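Ubiquitin (Sulfolobus solfataricus, PDB 4WWM) probably acts as a ubiquitin-related modifier, attached to other proteins and linked to the proteasome pathway and to tRNA processing in this archaeon. Local coordinates at residues Val21-Leu26 / Leu30-Ser35. Numbering follows the deposited sequence.
Sequences VNDREL and LVKIDS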
ATOM      1  N   VAL A  21       4.954   3.514   8.457  1.00 21.38           N
ATOM      2  CA  VAL A  21       5.389   4.671   7.678  1.00 25.57           C
ATOM      3  C   VAL A  21       4.714   5.918   8.244  1.00 25.97           C
ATOM      4  O   VAL A  21       3.578   5.848   8.711  1.00 26.73           O
ATOM      5  CB  VAL A  21       5.046   4.519   6.182  1.00 31.36           C
ATOM      6  CG1 VAL A  21       5.785   3.321   5.582  1.00 50.22           C
ATOM      7  CG2 VAL A  21       3.532   4.385   5.985  1.00 23.45           C
ATOM      8  N   ASN A  22       5.400   7.054   8.210  1.00 26.02           N
ATOM      9  CA  ASN A  22       4.861   8.264   8.825  1.00 31.11           C
ATOM     10  C   ASN A  22       3.890   9.025   7.916  1.00 30.67           C
ATOM     11  O   ASN A  22       3.209   9.950   8.357  1.00 32.68           O
ATOM     12  CB  ASN A  22       6.001   9.191   9.258  1.00 35.08           C
ATOM     13  CG  ASN A  22       6.841   9.682   8.089  1.00 44.79           C
ATOM     14  OD1 ASN A  22       6.528   9.429   6.925  1.00 37.66           O
ATOM     15  ND2 ASN A  22       7.916  10.397   8.402  1.00 49.59           N
ATOM     16  N   ASP A  23       3.822   8.624   6.651  1.00 25.89           N
ATOM     17  CA  ASP A  23       3.034   9.342   5.652  1.00 25.52           C
ATOM     18  C   ASP A  23       1.532   9.285   5.933  1.00 21.55           C
ATOM     19  O   ASP A  23       1.001   8.239   6.303  1.00 20.13           O
ATOM     20  CB  ASP A  23       3.324   8.770   4.263  1.00 30.46           C
ATOM     21  CG  ASP A  23       4.759   8.993   3.827  1.00 37.87           C
ATOM     22  OD1 ASP A  23       5.044  10.055   3.234  1.00 52.29           O
ATOM     23  OD2 ASP A  23       5.602   8.105   4.079  1.00 39.70           O
ATOM     24  N   ARG A  24       0.854  10.417   5.752  1.00 22.46           N
ATOM     25  CA  ARG A  24      -0.596  10.490   5.932  1.00 21.95           C
ATOM     26  C   ARG A  24      -1.324  10.569   4.587  1.00 20.83           C
ATOM     27  O   ARG A  24      -2.550  10.668   4.540  1.00 20.70           O
ATOM     28  CB  ARG A  24      -0.961  11.691   6.805  1.00 24.50           C
ATOM     29  CG  ARG A  24      -0.317  11.660   8.184  1.00 27.13           C
ATOM     30  CD  ARG A  24      -0.798  12.812   9.043  1.00 33.75           C
ATOM     31  NE  ARG A  24      -2.206  12.675   9.402  1.00 38.80           N
ATOM     32  CZ  ARG A  24      -2.911  13.603  10.042  1.00 42.65           C
ATOM     33  NH1 ARG A  24      -2.343  14.750  10.396  1.00 45.33           N
ATOM     34  NH2 ARG A  24      -4.188  13.388  10.324  1.00 42.31           N
ATOM     35  N   GLU A  25      -0.556  10.528   3.504  1.00 20.43           N
ATOM     36  CA  GLU A  25      -1.099  10.522   2.148  1.00 19.60           C
ATOM     37  C   GLU A  25      -0.829   9.165   1.506  1.00 19.53           C
ATOM     38  O   GLU A  25       0.326   8.755   1.385  1.00 18.23           O
ATOM     39  CB  GLU A  25      -0.478  11.646   1.314  1.00 21.11           C
ATOM     40  CG  GLU A  25      -0.923  11.678  -0.142  1.00 20.62           C
ATOM     41  CD  GLU A  25      -0.180  12.721  -0.955  1.00 22.36           C
ATOM     42  OE1 GLU A  25      -0.213  12.635  -2.201  1.00 25.56           O
ATOM     43  OE2 GLU A  25       0.431  13.630  -0.351  1.00 24.34           O
ATOM     44  N   LEU A  26      -1.891   8.479   1.093  1.00 20.20           N
ATOM     45  CA  LEU A  26      -1.777   7.098   0.628  1.00 19.37           C
ATOM     46  C   LEU A  26      -0.750   6.942  -0.486  1.00 18.52           C
ATOM     47  O   LEU A  26       0.068   6.030  -0.447  1.00 21.56           O
ATOM     48  CB  LEU A  26      -3.131   6.574   0.144  1.00 16.04           C
ATOM     49  CG  LEU A  26      -3.100   5.155  -0.440  1.00 13.94           C
ATOM     50  CD1 LEU A  26      -2.576   4.155   0.584  1.00 13.37           C
ATOM     51  CD2 LEU A  26      -4.476   4.739  -0.938  1.00 16.15           C
ATOM     52  N   LEU A  30       2.644   4.555  -0.555  1.00 17.15           N
ATOM     53  CA  LEU A  30       2.973   3.566  -1.574  1.00 12.32           C
ATOM     54  C   LEU A  30       4.312   3.867  -2.237  1.00 12.93           C
ATOM     55  O   LEU A  30       5.073   2.950  -2.538  1.00 15.56           O
ATOM     56  CB  LEU A  30       1.866   3.499  -2.628  1.00 11.86           C
ATOM     57  CG  LEU A  30       0.472   3.155  -2.091  1.00 11.75           C
ATOM     58  CD1 LEU A  30      -0.561   3.194  -3.206  1.00 16.19           C
ATOM     59  CD2 LEU A  30       0.458   1.801  -1.399  1.00 15.27           C
ATOM     60  N   VAL A  31       4.604   5.144  -2.458  1.00 19.71           N
ATOM     61  CA  VAL A  31       5.866   5.530  -3.080  1.00 15.17           C
ATOM     62  C   VAL A  31       7.038   5.203  -2.156  1.00 19.77           C
ATOM     63  O   VAL A  31       8.097   4.779  -2.621  1.00 16.39           O
ATOM     64  CB  VAL A  31       5.886   7.032  -3.446  1.00 16.72           C
ATOM     65  CG1 VAL A  31       7.299   7.501  -3.796  1.00 19.77           C
ATOM     66  CG2 VAL A  31       4.953   7.303  -4.614  1.00 16.75           C
ATOM     67  N   LYS A  32       6.854   5.397  -0.852  1.00 20.26           N
ATOM     68  CA  LYS A  32       7.911   5.094   0.109  1.00 18.70           C
ATOM     69  C   LYS A  32       8.170   3.591   0.177  1.00 21.87           C
ATOM     70  O   LYS A  32       9.314   3.156   0.289  1.00 20.28           O
ATOM     71  CB  LYS A  32       7.555   5.624   1.501  1.00 21.89           C
ATOM     72  CG  LYS A  32       8.590   5.264   2.570  1.00 41.96           C
ATOM     73  CD  LYS A  32       8.345   5.992   3.884  1.00 33.60           C
ATOM     74  CE  LYS A  32       8.665   7.475   3.778  1.00 36.74           C
ATOM     75  NZ  LYS A  32       8.405   8.200   5.055  1.00 38.36           N
ATOM     76  N   ILE A  33       7.099   2.808   0.114  1.00 20.76           N
ATOM     77  CA  ILE A  33       7.201   1.356   0.115  1.00 19.98           C
ATOM     78  C   ILE A  33       7.825   0.858  -1.190  1.00 19.96           C
ATOM     79  O   ILE A  33       8.707  -0.006  -1.182  1.00 20.03           O
ATOM     80  CB  ILE A  33       5.804   0.708   0.310  1.00 26.33           C
ATOM     81  CG1 ILE A  33       5.238   1.047   1.693  1.00 26.60           C
ATOM     82  CG2 ILE A  33       5.856  -0.804   0.126  1.00 31.69           C
ATOM     83  CD1 ILE A  33       6.061   0.537   2.864  1.00 24.24           C
ATOM     84  N   ASP A  34       7.368   1.421  -2.305  1.00 25.54           N
ATOM     85  CA  ASP A  34       7.695   0.913  -3.635  1.00 28.20           C
ATOM     86  C   ASP A  34       8.860   1.664  -4.280  1.00 32.24           C
ATOM     87  O   ASP A  34       9.109   1.525  -5.481  1.00 33.96           O
ATOM     88  CB  ASP A  34       6.458   1.015  -4.531  1.00 22.79           C
ATOM     89  CG  ASP A  34       6.514   0.082  -5.723  1.00 22.73           C
ATOM     90  OD1 ASP A  34       6.953  -1.074  -5.562  1.00 24.82           O
ATOM     91  OD2 ASP A  34       6.096   0.504  -6.821  1.00 26.19           O
ATOM     92  N   SER A  35       9.571   2.441  -3.467  1.00 27.23           N
ATOM     93  CA  SER A  35      10.536   3.433  -3.947  1.00 50.09           C
ATOM     94  C   SER A  35      11.449   2.945  -5.075  1.00 45.44           C
ATOM     95  O   SER A  35      11.315   3.384  -6.216  1.00 41.00           O
ATOM     96  CB  SER A  35      11.395   3.917  -2.776  1.00 56.19           C
ATOM     97  OG  SER A  35      12.257   4.968  -3.175  1.00 44.40           O
TER
HETATM   98  O   HOH W   1       8.206   6.687   7.389  1.00 23.42           O
HETATM   99  O   HOH W   2       9.515  10.660   5.302  1.00 52.75           O
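Four oxygens crowd round the ammonium nitrogen NZ of Lys-32, more than its three N-H can each serve directly: one from the carboxylate of Asp-23, the amide oxygen of Asn-22 and two waters. It thereby illustrates how a beta-grasp fold, the fold of ubiquitin, can tie its helix to the loop that leads into it, here residues 21-25, between strand 18-20 and helix 26-33. The salt bridge from Lys-32 NZ to Asp-23 OD2 spans 3.0 Å and reaches the syn side of the carboxylate, 29° out of its plane. At 2.9 Å, the bond from Lys-32 NZ to OD1 of Asn-22 is weak; the two side chains meet nearly at right angles. One water accepts from both Lys-32 NZ and the backbone N of Asn-22, while the second lies 2.7 Å from Lys-32 NZ. The lysine chain leaves the helix extended and bends at chi3 (-71°), which carries its end across Asp-23. Arg-28 forms a long, weak ion pair with OD1 of Asp-23, so the carboxylate probably feels positive charge at both oxygens.

Beneath this polar layer the contact turns apolar. CG1 of Val-21 touches CD1 of Ile-33 at 3.9 Å, the two side chains crossing almost perpendicularly, and also meets CD of Lys-32. Ile-33 in turn packs on Phe-14 of helix 10-14. At the start of the helix, which Glu-25 precedes as N-cap residue, Leu-30 N donates to Leu-26 O over 3.0 Å, and CD1 of Leu-26 rests 4.2 Å from CG of Leu-30.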